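Local coordinates for Fe-regulated protein B (Neisseria meningitidis, PDB 4AIP) that imports iron across the meningococcal outer membrane as a TonB-dependent transporter, possibly accepting siderophore-bound iron as its family does, at residues Asp61-Lys66 with Asn536-Asn542; Gln114-Ile119 with Gly135-Val139; Gly154-Ala158 with Val444-Ala448; Pro437-Asp441 with Ser507-Tyr511; Ala581-His587 with Lys610-Thr616. One frame throughout, in Å; residues are numbered along the deposited sequence.

Contact 1 of 5, residues Asp61-Lys66 with Asn536-Asn542; sequences DRQGSK and NTEIGFN
Gly-64 and Gly-540 bring the two backbones to a CA–CA distance of 4.2 Å, where a type II' turn from Gln-63 to Lys-66, closed by a backbone hydrogen bond from Lys-66 N to Gln-63 O, is set against strand 536-542. With no side chain on either residue, the Gly-64 CA can lie 3.3 Å from Phe-541 O in a CA-H...O contact. The side chain of Asn-542 reaches over from one flank and rests on the turn, its CG 3.7 Å from Gly-64 CA.

On the other flank Lys-66 crosses Glu-538 at a slant, and the packing is tight: Lys-66 CB is 3.0 Å from Glu-538 OE2, and Lys-66 CD is 3.3 Å from Glu-538 CD. Glu-538 holds CG between its backbone N and carbonyl carbon (chi1 86°) and is extended from there, which carries the carboxylate to the lysine. The charged ends meet less closely, in a weak salt bridge of 3.4 Å from Lys-66 NZ to Glu-538 OE1. Both ends have further partners: the ammonium donates to the carbonyls of Ala-153 and Lys-151, while OE1 also pairs with Arg-110.

Thr-537, Ile-539 and Phe-541 point away from the turn, in the alternation of a barrel strand. The pairing is that of a TonB-dependent transporter, an N-terminal plug segment lying against the inner wall of the beta-barrel.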
# COMPACT_ATOMS: atom_id res chain seq x y z
N ASP B 61 14.86 15.54 -39.08
CA ASP B 61 13.89 14.60 -39.68
C ASP B 61 13.60 15.08 -41.08
O ASP B 61 13.23 16.24 -41.27
CB ASP B 61 12.57 14.56 -38.92
CG ASP B 61 12.71 13.94 -37.54
OD1 ASP B 61 13.35 12.87 -37.39
OD2 ASP B 61 12.16 14.54 -36.60
N ARG B 62 13.78 14.19 -42.05
CA ARG B 62 13.64 14.59 -43.45
C ARG B 62 12.80 13.65 -44.30
O ARG B 62 13.02 13.56 -45.50
CB ARG B 62 15.00 14.78 -44.12
CG ARG B 62 15.78 15.95 -43.61
CD ARG B 62 17.18 15.47 -43.58
NE ARG B 62 18.04 15.78 -44.70
CZ ARG B 62 18.95 14.98 -45.26
NH1 ARG B 62 19.09 13.77 -44.97
NH2 ARG B 62 19.72 15.37 -46.19
N GLN B 63 11.85 12.96 -43.69
CA GLN B 63 10.93 12.15 -44.48
C GLN B 63 9.53 12.73 -44.43
O GLN B 63 8.56 12.02 -44.22
CB GLN B 63 10.99 10.71 -44.05
CG GLN B 63 12.29 10.07 -44.46
CD GLN B 63 12.44 8.70 -43.91
OE1 GLN B 63 13.40 8.43 -43.13
NE2 GLN B 63 11.50 7.81 -44.28
N GLY B 64 9.47 14.04 -44.67
CA GLY B 64 8.30 14.84 -44.43
C GLY B 64 7.84 14.64 -42.99
O GLY B 64 8.44 15.16 -42.04
N SER B 65 6.82 13.82 -42.86
CA SER B 65 6.12 13.67 -41.61
C SER B 65 6.06 12.20 -41.15
O SER B 65 5.38 11.85 -40.14
CB SER B 65 4.69 14.22 -41.81
OG SER B 65 3.96 14.13 -40.64
N LYS B 66 6.77 11.34 -41.86
CA LYS B 66 6.73 9.93 -41.56
C LYS B 66 7.57 9.46 -40.32
O LYS B 66 7.27 8.44 -39.70
CB LYS B 66 7.06 9.18 -42.82
CG LYS B 66 7.48 7.77 -42.66
CD LYS B 66 8.17 7.33 -43.93
CE LYS B 66 8.65 5.88 -43.88
NZ LYS B 66 7.53 4.92 -43.73
N ASN B 536 4.76 -0.33 -48.31
CA ASN B 536 4.43 1.00 -47.98
C ASN B 536 5.28 1.95 -48.84
O ASN B 536 6.52 1.92 -48.82
CB ASN B 536 4.63 1.25 -46.48
CG ASN B 536 4.56 2.72 -46.11
OD1 ASN B 536 3.45 3.32 -46.05
ND2 ASN B 536 5.75 3.32 -45.91
N THR B 537 4.60 2.78 -49.62
CA THR B 537 5.28 3.72 -50.48
C THR B 537 4.88 5.07 -50.02
O THR B 537 3.68 5.29 -49.77
CB THR B 537 4.75 3.62 -51.92
OG1 THR B 537 4.80 2.24 -52.34
CG2 THR B 537 5.59 4.50 -52.85
N GLU B 538 5.82 6.00 -49.95
CA GLU B 538 5.41 7.33 -49.59
C GLU B 538 6.34 8.43 -50.01
O GLU B 538 7.53 8.18 -50.24
CB GLU B 538 5.08 7.35 -48.10
CG GLU B 538 6.11 7.58 -47.10
CD GLU B 538 5.43 7.76 -45.74
OE1 GLU B 538 4.97 6.73 -45.14
OE2 GLU B 538 5.34 8.97 -45.31
N ILE B 539 5.80 9.63 -50.13
CA ILE B 539 6.60 10.83 -50.47
C ILE B 539 6.46 11.92 -49.40
O ILE B 539 5.51 11.87 -48.59
CB ILE B 539 6.17 11.43 -51.82
CG1 ILE B 539 4.64 11.48 -51.90
CG2 ILE B 539 6.71 10.50 -52.97
CD1 ILE B 539 4.11 12.60 -52.71
N GLY B 540 7.36 12.90 -49.41
CA GLY B 540 7.33 13.91 -48.39
C GLY B 540 8.20 15.09 -48.68
O GLY B 540 9.01 15.06 -49.60
N PHE B 541 7.99 16.17 -47.94
CA PHE B 541 8.85 17.31 -48.08
C PHE B 541 8.97 17.92 -46.71
O PHE B 541 8.05 17.76 -45.89
CB PHE B 541 8.28 18.31 -49.10
CG PHE B 541 7.18 19.17 -48.56
CD1 PHE B 541 7.48 20.37 -47.92
CD2 PHE B 541 5.84 18.79 -48.66
CE1 PHE B 541 6.44 21.21 -47.38
CE2 PHE B 541 4.81 19.62 -48.14
CZ PHE B 541 5.12 20.82 -47.52
N ASN B 542 10.09 18.62 -46.47
CA ASN B 542 10.25 19.44 -45.29
C ASN B 542 10.79 20.79 -45.69
O ASN B 542 11.83 20.90 -46.37
CB ASN B 542 11.22 18.84 -44.30
CG ASN B 542 10.81 17.47 -43.85
OD1 ASN B 542 10.19 17.34 -42.78
ND2 ASN B 542 11.10 16.42 -44.66

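Contact 2 of 5, residues Gln114-Ile119 with Gly135-Val139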
# COMPACT_ATOMS: atom_id res chain seq x y z
N GLN B 114 -3.78 -0.84 -32.55
CA GLN B 114 -2.63 -1.47 -31.85
C GLN B 114 -2.40 -2.97 -32.19
O GLN B 114 -1.47 -3.61 -31.70
CB GLN B 114 -2.71 -1.26 -30.33
CG GLN B 114 -2.80 0.18 -29.86
CD GLN B 114 -2.95 0.26 -28.37
OE1 GLN B 114 -1.96 0.08 -27.65
NE2 GLN B 114 -4.17 0.49 -27.88
N ASN B 115 -3.23 -3.51 -33.06
CA ASN B 115 -2.93 -4.76 -33.72
C ASN B 115 -1.69 -4.59 -34.64
O ASN B 115 -0.97 -5.54 -34.88
CB ASN B 115 -4.17 -5.19 -34.49
CG ASN B 115 -3.95 -6.46 -35.32
OD1 ASN B 115 -4.00 -7.60 -34.81
ND2 ASN B 115 -3.75 -6.28 -36.60
N SER B 116 -1.43 -3.37 -35.11
CA SER B 116 -0.39 -3.17 -36.10
C SER B 116 0.54 -2.10 -35.62
O SER B 116 1.64 -1.98 -36.21
CB SER B 116 -0.86 -2.71 -37.50
OG SER B 116 -2.27 -2.60 -37.68
N VAL B 117 0.15 -1.29 -34.63
CA VAL B 117 1.06 -0.22 -34.13
C VAL B 117 1.48 -0.49 -32.69
O VAL B 117 0.66 -0.90 -31.86
CB VAL B 117 0.42 1.23 -34.22
CG1 VAL B 117 -0.37 1.39 -35.56
CG2 VAL B 117 -0.54 1.46 -33.07
N ASP B 118 2.76 -0.28 -32.38
CA ASP B 118 3.30 -0.75 -31.09
C ASP B 118 3.73 0.49 -30.36
O ASP B 118 3.95 1.52 -31.03
CB ASP B 118 4.55 -1.61 -31.36
CG ASP B 118 4.22 -2.94 -31.96
OD1 ASP B 118 3.25 -3.61 -31.50
OD2 ASP B 118 4.97 -3.35 -32.87
N ILE B 119 3.83 0.40 -29.04
CA ILE B 119 4.47 1.36 -28.20
C ILE B 119 5.73 0.66 -27.70
O ILE B 119 5.64 -0.38 -27.04
CB ILE B 119 3.60 1.70 -26.96
CG1 ILE B 119 2.37 2.53 -27.42
CG2 ILE B 119 4.42 2.55 -25.89
CD1 ILE B 119 1.09 1.97 -26.95
N GLY B 135 -8.00 -1.86 -24.79
CA GLY B 135 -6.84 -1.64 -25.62
C GLY B 135 -5.58 -2.13 -24.95
O GLY B 135 -5.56 -2.54 -23.81
N ARG B 136 -4.52 -2.11 -25.71
CA ARG B 136 -3.25 -2.44 -25.18
C ARG B 136 -2.72 -1.24 -24.39
O ARG B 136 -3.06 -0.10 -24.64
CB ARG B 136 -2.31 -2.89 -26.30
CG ARG B 136 -2.65 -4.23 -26.95
CD ARG B 136 -2.00 -4.34 -28.31
NE ARG B 136 -1.99 -5.70 -28.87
CZ ARG B 136 -2.98 -6.26 -29.59
NH1 ARG B 136 -4.11 -5.58 -29.86
NH2 ARG B 136 -2.85 -7.50 -30.03
N PHE B 137 -1.84 -1.57 -23.44
CA PHE B 137 -1.39 -0.74 -22.36
C PHE B 137 -0.59 0.41 -22.89
O PHE B 137 0.33 0.23 -23.73
CB PHE B 137 -0.50 -1.59 -21.47
CG PHE B 137 -0.33 -1.05 -20.11
CD1 PHE B 137 0.58 -0.04 -19.87
CD2 PHE B 137 -1.11 -1.52 -19.08
CE1 PHE B 137 0.68 0.51 -18.61
CE2 PHE B 137 -0.99 -0.99 -17.79
CZ PHE B 137 -0.09 0.00 -17.57
N ILE B 138 -0.93 1.59 -22.42
CA ILE B 138 -0.21 2.77 -22.83
C ILE B 138 0.55 3.30 -21.65
O ILE B 138 -0.01 3.52 -20.57
CB ILE B 138 -1.13 3.82 -23.45
CG1 ILE B 138 -1.92 3.15 -24.58
CG2 ILE B 138 -0.29 5.07 -23.95
CD1 ILE B 138 -3.12 3.97 -25.14
N VAL B 139 1.84 3.47 -21.89
CA VAL B 139 2.80 3.80 -20.86
C VAL B 139 2.39 5.17 -20.28
O VAL B 139 1.77 5.95 -20.94
CB VAL B 139 4.19 3.84 -21.50
CG1 VAL B 139 4.20 4.94 -22.55
CG2 VAL B 139 5.27 4.03 -20.44
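Gln-114 and Arg-136 run alongside each other head to tail inside the plug domain, where the turn leading into strand 118-121 meets the loop that precedes strand 144-151. Their flat ends are not stacked, since the amide and guanidinium planes stand 64° apart. Contact runs instead along the chains: Gln-114 CB lies 3.8 Å from Arg-136 CD, and the amide carbon, Gln-114 CD, comes within 3.8 Å of Arg-136 CB. Arg-136 is extended from CG to NE (chi2 160°, chi3 166°), which takes its guanidinium back beneath the glutamine backbone. There Gln-114 O sits 3.3 Å above one face, toward the rim, and the CA of Asn-115 covers the same face. The guanidinium is fixed mainly by Asp-127, whose carbonyl accepts from NH2.

Phe-137 turns away from this pair and stacks on His-275 of the barrel; its side chain is about 10 Å from that of Arg-276, which binds L-glutamate in another structure of this protein.

Farther along, Ile-119 supplies the apolar half. Its CG2 branch touches Val-139 CG1 at 4.1 Å. The other branch crosses Ile-138 at about a right angle, Ile-119 CD1 ending 4.0 Å from Ile-138 CG1.

Contact 3 of 5, residues Gly154-Ala158 with Val444-Ala448; sequences GSASA and VYIEA. Unlike the reference sequence in segment 444-448: Ile-446 (reference Val).
Glu-447 OE2 gathers three donors from the loop 154-158. The one bond of the three that is not weak comes from Ser-157 N, at 3.3 Å with an N-H...O angle of 155°, and it meets Glu-447 OE2 from above the carboxylate plane, 67° out of it. Ala-156 N is nearer to Glu-447 OE2, at 2.8 Å, but its bond is bent to 124° and weak. The hydroxyl of Ser-155 adds another weak bond, Ser-155 OG to Glu-447 OE2 at 3.0 Å. Three donors on one oxygen of a buried side chain would probably favour its ionised form.

Beside this, Tyr-445 offers a ring face to the backbone of the same loop. Ser-157 CA stands over that face in a CH-pi contact, 3.9 Å from the ring centroid and offset toward the rim, and Ala-156 O lies over it as well, 3.4 Å from Tyr-445 CG. Ala-156 CB fits between the two barrel side chains, 4.1 Å from Tyr-445 CB and 3.6 Å from Glu-447 CG.

Tyr-445 and Glu-447 are alternate residues of strand 438-452, both turned inward, so the contact is one of plug loop against barrel wall, as expected for a TonB-dependent transporter. Ile-446 between them points away.

In the second shell, a hydrogen bond from Ala-158 N to Ser-155 O closes a tight turn within the loop, which presents the amides of Ala-156 and Ser-157 to the glutamate. Arg-462, from the adjacent strand 455-469, donates to Ala-156 O, while backbone bonds of Tyr-445 to Gly-381 and of Glu-447 to Lys-379 hold the strand on its other flank.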
# COMPACT_ATOMS: atom_id res chain seq x y z
N GLY B 154 8.49 0.41 -41.64
CA GLY B 154 9.76 1.09 -41.37
C GLY B 154 10.84 0.49 -42.22
O GLY B 154 10.59 -0.44 -42.98
N SER B 155 12.05 1.03 -42.08
CA SER B 155 13.20 0.47 -42.79
C SER B 155 13.77 -0.72 -42.02
O SER B 155 13.11 -1.21 -41.07
CB SER B 155 14.24 1.57 -43.01
OG SER B 155 14.65 2.10 -41.78
N ALA B 156 14.93 -1.22 -42.45
CA ALA B 156 15.42 -2.49 -41.98
C ALA B 156 15.82 -2.48 -40.50
O ALA B 156 15.62 -3.45 -39.81
CB ALA B 156 16.54 -2.94 -42.85
N SER B 157 16.34 -1.35 -40.03
CA SER B 157 16.82 -1.22 -38.66
C SER B 157 15.65 -1.02 -37.68
O SER B 157 15.86 -0.94 -36.44
CB SER B 157 17.83 -0.08 -38.55
OG SER B 157 17.24 1.11 -38.92
N ALA B 158 14.44 -0.99 -38.21
CA ALA B 158 13.27 -0.61 -37.39
C ALA B 158 12.89 -1.65 -36.33
O ALA B 158 12.14 -1.29 -35.40
CB ALA B 158 12.05 -0.27 -38.24
N VAL B 444 17.24 -10.68 -38.83
CA VAL B 444 18.61 -10.27 -39.09
C VAL B 444 18.39 -9.16 -40.10
O VAL B 444 17.45 -9.22 -40.87
CB VAL B 444 19.45 -11.44 -39.71
N TYR B 445 19.23 -8.14 -40.12
CA TYR B 445 18.96 -7.07 -41.08
C TYR B 445 20.26 -6.39 -41.41
O TYR B 445 21.21 -6.50 -40.64
CB TYR B 445 17.93 -6.05 -40.53
CG TYR B 445 18.51 -5.19 -39.43
CD1 TYR B 445 19.30 -4.07 -39.76
CD2 TYR B 445 18.31 -5.50 -38.06
CE1 TYR B 445 19.87 -3.29 -38.82
CE2 TYR B 445 18.88 -4.70 -37.08
CZ TYR B 445 19.66 -3.61 -37.50
OH TYR B 445 20.27 -2.79 -36.63
N ILE B 446 20.28 -5.71 -42.56
CA ILE B 446 21.37 -4.86 -42.99
C ILE B 446 20.81 -3.67 -43.74
O ILE B 446 19.87 -3.77 -44.51
CB ILE B 446 22.18 -5.47 -44.11
CG1 ILE B 446 21.58 -6.77 -44.60
CG2 ILE B 446 23.65 -5.48 -43.82
CD1 ILE B 446 21.70 -6.88 -46.05
N GLU B 447 21.48 -2.56 -43.60
CA GLU B 447 21.06 -1.35 -44.20
C GLU B 447 22.26 -0.54 -44.61
O GLU B 447 23.16 -0.30 -43.79
CB GLU B 447 20.32 -0.53 -43.18
CG GLU B 447 18.93 -0.32 -43.55
CD GLU B 447 18.30 0.75 -42.74
OE1 GLU B 447 18.98 1.71 -42.25
OE2 GLU B 447 17.08 0.60 -42.58
N ALA B 448 22.26 -0.08 -45.84
CA ALA B 448 23.32 0.82 -46.24
C ALA B 448 22.77 2.21 -46.43
O ALA B 448 21.72 2.37 -47.06
CB ALA B 448 23.98 0.33 -47.50

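Contact 4 of 5, residues Pro437-Asp441 with Ser507-Tyr511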
# COMPACT_ATOMS: atom_id res chain seq x y z
N PRO B 437 0.77 -20.89 -24.76
CA PRO B 437 1.13 -20.52 -26.13
C PRO B 437 2.37 -19.68 -26.13
O PRO B 437 2.58 -18.89 -25.22
CB PRO B 437 -0.04 -19.66 -26.62
CG PRO B 437 -1.09 -19.74 -25.62
CD PRO B 437 -0.44 -20.18 -24.31
N THR B 438 3.20 -19.82 -27.14
CA THR B 438 4.38 -19.02 -27.25
C THR B 438 4.47 -18.46 -28.66
O THR B 438 3.81 -18.95 -29.60
CB THR B 438 5.66 -19.82 -26.94
OG1 THR B 438 5.82 -20.82 -27.94
CG2 THR B 438 5.63 -20.47 -25.56
N LYS B 439 5.30 -17.44 -28.81
CA LYS B 439 5.65 -16.98 -30.10
C LYS B 439 7.04 -16.44 -30.14
O LYS B 439 7.40 -15.61 -29.31
CB LYS B 439 4.71 -15.89 -30.59
CG LYS B 439 5.31 -15.32 -31.88
CD LYS B 439 4.33 -14.66 -32.74
CE LYS B 439 4.04 -13.26 -32.19
NZ LYS B 439 3.31 -12.42 -33.13
N THR B 440 7.82 -16.88 -31.13
CA THR B 440 9.21 -16.49 -31.20
C THR B 440 9.35 -15.74 -32.50
O THR B 440 8.95 -16.24 -33.55
CB THR B 440 10.14 -17.74 -31.19
OG1 THR B 440 9.84 -18.54 -30.04
CG2 THR B 440 11.58 -17.35 -31.15
N ASP B 441 9.91 -14.54 -32.43
CA ASP B 441 10.16 -13.76 -33.62
C ASP B 441 11.62 -13.52 -33.62
O ASP B 441 12.21 -13.27 -32.60
CB ASP B 441 9.49 -12.37 -33.55
CG ASP B 441 8.02 -12.39 -33.95
OD1 ASP B 441 7.71 -12.59 -35.15
OD2 ASP B 441 7.17 -12.21 -33.07
N SER B 507 4.10 -11.07 -37.79
CA SER B 507 3.64 -12.42 -37.48
C SER B 507 2.27 -12.48 -36.82
O SER B 507 1.90 -11.59 -36.13
CB SER B 507 4.67 -13.17 -36.60
OG SER B 507 5.35 -12.31 -35.71
N PRO B 508 1.56 -13.58 -36.99
CA PRO B 508 0.25 -13.70 -36.31
C PRO B 508 0.33 -13.31 -34.85
O PRO B 508 1.36 -13.49 -34.24
CB PRO B 508 -0.05 -15.21 -36.41
CG PRO B 508 0.64 -15.59 -37.61
CD PRO B 508 1.92 -14.83 -37.67
N ARG B 509 -0.74 -12.77 -34.29
CA ARG B 509 -0.76 -12.57 -32.85
C ARG B 509 -1.39 -13.75 -32.23
O ARG B 509 -2.29 -14.35 -32.82
CB ARG B 509 -1.56 -11.36 -32.42
CG ARG B 509 -1.62 -10.29 -33.42
CD ARG B 509 -0.29 -9.52 -33.55
NE ARG B 509 -0.54 -8.54 -34.59
CZ ARG B 509 -0.42 -8.73 -35.90
NH1 ARG B 509 0.07 -9.86 -36.42
NH2 ARG B 509 -0.77 -7.74 -36.73
N LEU B 510 -0.93 -14.06 -31.03
CA LEU B 510 -1.56 -15.03 -30.18
C LEU B 510 -2.92 -14.49 -29.82
O LEU B 510 -3.15 -13.27 -29.81
CB LEU B 510 -0.73 -15.23 -28.90
CG LEU B 510 0.71 -15.69 -29.12
CD1 LEU B 510 1.50 -15.72 -27.83
CD2 LEU B 510 0.78 -17.08 -29.77
N TYR B 511 -3.82 -15.42 -29.54
CA TYR B 511 -5.11 -15.13 -29.01
C TYR B 511 -5.08 -14.33 -27.71
O TYR B 511 -4.02 -14.06 -27.14
CB TYR B 511 -5.86 -16.46 -28.81
CG TYR B 511 -7.36 -16.32 -28.95
CD1 TYR B 511 -7.92 -15.75 -30.11
CD2 TYR B 511 -8.21 -16.74 -27.92
CE1 TYR B 511 -9.30 -15.63 -30.25
CE2 TYR B 511 -9.59 -16.64 -28.03
CZ TYR B 511 -10.14 -16.08 -29.19
OH TYR B 511 -11.52 -16.00 -29.29
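The carboxylate of Asp-441 divides its oxygens: OD1 accepts from the Ser-507 hydroxyl, while OD2 forms a salt bridge with Arg-385. The distance from Ser-507 OG to Asp-441 OD1, 2.4 Å, is unusually short, and its exact value is doubtful. Farther along, the puckered Pro-437 ring meets a methyl, with Pro-437 CB 4.2 Å from Leu-510 CD2. That same CD2 approaches Thr-438 O at 3.6 Å.

Between these ends, Lys-439 crosses from strand 438-452 to the loop after strand 495-506, the two backbones running nearly antiparallel (161°). Its chain bends at chi3 (79°), which turns the ammonium onto Pro-508 O. This hydrogen bond, from Lys-439 NZ to Pro-508 O, is again very short in the model, at 2.5 Å, and a weak one reaches Ser-507 OG at 3.3 Å. Asp-127 of the plug adds a salt bridge to Lys-439 NZ, and Asp-441 OD2 a long one at 3.9 Å.

The chemistry is that of a buried charge network in which Ser-507 donates a hydrogen bond to Asp-441 and accepts a weak one from Lys-439. Asp-127, with Asp-441 as the more distant charge, would probably keep the lysine charged, and the loop is thereby tied to the barrel's inner wall beside the plug.

Contact 5 of 5, residues Ala581-His587 with Lys610-Thr616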
# COMPACT_ATOMS: atom_id res chain seq x y z
N ALA B 581 -6.69 -14.13 -44.07
CA ALA B 581 -8.06 -14.00 -44.45
C ALA B 581 -8.37 -12.81 -45.28
O ALA B 581 -9.55 -12.52 -45.46
CB ALA B 581 -9.01 -14.09 -43.21
N GLY B 582 -7.36 -12.10 -45.77
CA GLY B 582 -7.66 -10.89 -46.58
C GLY B 582 -6.49 -9.98 -46.84
O GLY B 582 -5.34 -10.41 -46.73
N TYR B 583 -6.77 -8.72 -47.16
CA TYR B 583 -5.70 -7.75 -47.37
C TYR B 583 -6.12 -6.41 -46.83
O TYR B 583 -7.26 -6.22 -46.43
CB TYR B 583 -5.21 -7.70 -48.85
CG TYR B 583 -6.25 -7.27 -49.91
CD1 TYR B 583 -7.12 -8.21 -50.48
CD2 TYR B 583 -6.36 -5.94 -50.34
CE1 TYR B 583 -8.09 -7.84 -51.46
CE2 TYR B 583 -7.32 -5.56 -51.33
CZ TYR B 583 -8.18 -6.53 -51.88
OH TYR B 583 -9.13 -6.18 -52.83
N ILE B 584 -5.17 -5.47 -46.80
CA ILE B 584 -5.45 -4.20 -46.23
C ILE B 584 -4.93 -3.11 -47.14
O ILE B 584 -3.84 -3.27 -47.76
CB ILE B 584 -4.89 -4.05 -44.78
CG1 ILE B 584 -5.48 -5.12 -43.84
CG2 ILE B 584 -5.21 -2.63 -44.19
CD1 ILE B 584 -4.59 -5.48 -42.68
N LYS B 585 -5.73 -2.03 -47.24
CA LYS B 585 -5.29 -0.84 -47.88
C LYS B 585 -5.29 0.33 -46.97
O LYS B 585 -6.15 0.47 -46.15
CB LYS B 585 -6.09 -0.53 -49.14
CG LYS B 585 -5.22 -0.66 -50.38
CD LYS B 585 -5.56 -1.88 -51.22
CE LYS B 585 -4.32 -2.35 -52.02
NZ LYS B 585 -3.77 -1.39 -53.04
N ASN B 586 -4.28 1.16 -47.08
CA ASN B 586 -4.36 2.40 -46.43
C ASN B 586 -3.75 3.46 -47.32
O ASN B 586 -2.84 3.14 -48.09
CB ASN B 586 -3.68 2.34 -45.07
CG ASN B 586 -4.13 3.47 -44.15
OD1 ASN B 586 -5.10 4.19 -44.44
ND2 ASN B 586 -3.39 3.66 -43.06
N HIS B 587 -4.22 4.70 -47.21
CA HIS B 587 -3.54 5.83 -47.90
C HIS B 587 -4.02 7.12 -47.35
O HIS B 587 -5.09 7.16 -46.83
CB HIS B 587 -3.78 5.83 -49.42
CG HIS B 587 -5.18 6.18 -49.81
ND1 HIS B 587 -6.14 5.21 -50.08
CD2 HIS B 587 -5.79 7.37 -49.98
CE1 HIS B 587 -7.27 5.80 -50.42
NE2 HIS B 587 -7.09 7.11 -50.35
N LYS B 610 -7.33 6.52 -44.77
CA LYS B 610 -8.47 5.66 -45.08
C LYS B 610 -8.17 4.14 -44.94
O LYS B 610 -7.93 3.46 -45.93
CB LYS B 610 -8.99 5.99 -46.48
CG LYS B 610 -10.30 5.27 -46.90
CD LYS B 610 -10.44 5.26 -48.46
CE LYS B 610 -11.89 5.07 -48.93
NZ LYS B 610 -12.10 5.72 -50.23
N PRO B 611 -8.14 3.61 -43.71
CA PRO B 611 -7.85 2.19 -43.57
C PRO B 611 -9.01 1.36 -44.03
O PRO B 611 -10.16 1.60 -43.56
CB PRO B 611 -7.66 1.97 -42.04
CG PRO B 611 -8.16 3.29 -41.37
CD PRO B 611 -8.06 4.34 -42.42
N ARG B 612 -8.70 0.37 -44.88
CA ARG B 612 -9.66 -0.57 -45.45
C ARG B 612 -9.23 -2.03 -45.43
O ARG B 612 -8.11 -2.38 -45.85
CB ARG B 612 -10.03 -0.15 -46.90
CG ARG B 612 -10.95 1.09 -46.98
CD ARG B 612 -12.24 0.89 -46.13
NE ARG B 612 -13.09 2.09 -46.25
CZ ARG B 612 -13.01 3.14 -45.45
NH1 ARG B 612 -12.15 3.17 -44.43
NH2 ARG B 612 -13.78 4.18 -45.68
N PHE B 613 -10.16 -2.86 -44.98
CA PHE B 613 -9.96 -4.27 -44.74
C PHE B 613 -10.88 -5.08 -45.67
O PHE B 613 -12.11 -5.03 -45.59
CB PHE B 613 -10.23 -4.57 -43.25
CG PHE B 613 -9.16 -4.08 -42.35
CD1 PHE B 613 -8.93 -2.71 -42.20
CD2 PHE B 613 -8.34 -4.95 -41.69
CE1 PHE B 613 -7.90 -2.23 -41.40
CE2 PHE B 613 -7.34 -4.49 -40.88
CZ PHE B 613 -7.11 -3.13 -40.74
N TYR B 614 -10.23 -5.83 -46.56
CA TYR B 614 -10.86 -6.53 -47.66
C TYR B 614 -10.87 -8.01 -47.36
O TYR B 614 -9.82 -8.62 -47.30
CB TYR B 614 -10.06 -6.29 -48.90
CG TYR B 614 -10.20 -4.89 -49.38
CD1 TYR B 614 -11.28 -4.50 -50.20
CD2 TYR B 614 -9.27 -3.93 -49.02
CE1 TYR B 614 -11.42 -3.18 -50.64
CE2 TYR B 614 -9.40 -2.60 -49.44
CZ TYR B 614 -10.47 -2.24 -50.24
OH TYR B 614 -10.55 -0.94 -50.65
N ASP B 615 -12.05 -8.56 -47.11
CA ASP B 615 -12.24 -9.96 -46.79
C ASP B 615 -12.08 -10.79 -48.04
O ASP B 615 -12.60 -10.41 -49.11
CB ASP B 615 -13.66 -10.17 -46.26
CG ASP B 615 -13.73 -10.06 -44.76
OD1 ASP B 615 -13.38 -11.05 -44.06
OD2 ASP B 615 -14.13 -8.98 -44.29
N THR B 616 -11.44 -11.95 -47.88
CA THR B 616 -10.94 -12.77 -48.98
C THR B 616 -11.34 -14.23 -48.79
O THR B 616 -11.19 -15.10 -49.70
CB THR B 616 -9.40 -12.60 -49.04
OG1 THR B 616 -9.07 -11.66 -50.07
CG2 THR B 616 -8.65 -13.90 -49.26
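Residues 581-587 and 610-616 pair as antiparallel neighbours in the hairpin of strands 575-597 and 600-615, part of the transporter's beta-barrel. Their axes approach to 4.8 Å with directions 155° apart. Tyr-583 with Tyr-614 and Lys-585 with Arg-612 are hydrogen-bonded pairs, each joined by two backbone N-H...O bonds; the straightest runs from Tyr-614 N to Tyr-583 O at 3.0 Å (174°). Ile-584 and Phe-613 form the non-hydrogen-bonded pair between them.

On the face with the tyrosines, the rings are nearly parallel (9°) but offset, with little ring-on-ring overlap. What sits over the centre of the Tyr-583 ring is Tyr-614 CB, 3.5 Å from the centroid. On the other face Ile-584 and Phe-613 run alongside each other in one direction, with Ile-584 CG1 over the phenyl face at 3.8 Å from its centroid. Near the end of the pairing Asn-586 folds its side chain across, and Lys-610 N bonds weakly to Asn-586 OD1 at 3.2 Å.

Strand 548-563 flanks residues 581-587, bonding to Ala-581, Ile-584 and Asn-586. From the plug, Arg-110 O accepts from Asn-586 ND2, and Met-112 of strand 112-113 packs against Asn-586, Pro-611 and Phe-613.

Contacts 1 and 3 join the plug to the barrel wall through strands 532-544 and 438-452; their centres are 17 Å apart. Contact 2 lies within the plug, its centre about 3 Å from the centre of the chain, whereas contacts 4 and 5 belong to the barrel. Strand 438-452 serves both contacts 3 and 4, whose segments alternate along the chain. Contacts 2, 3 and 4 all fall within the span between the two segments of contact 1, and contact 5 follows. Contacts 2 and 4 touch where Arg-509 NH2 probably hydrogen-bonds to Asn-115 O, at 2.9 Å. Distant parts of the sequence thus fix the plug inside the barrel at several separate places.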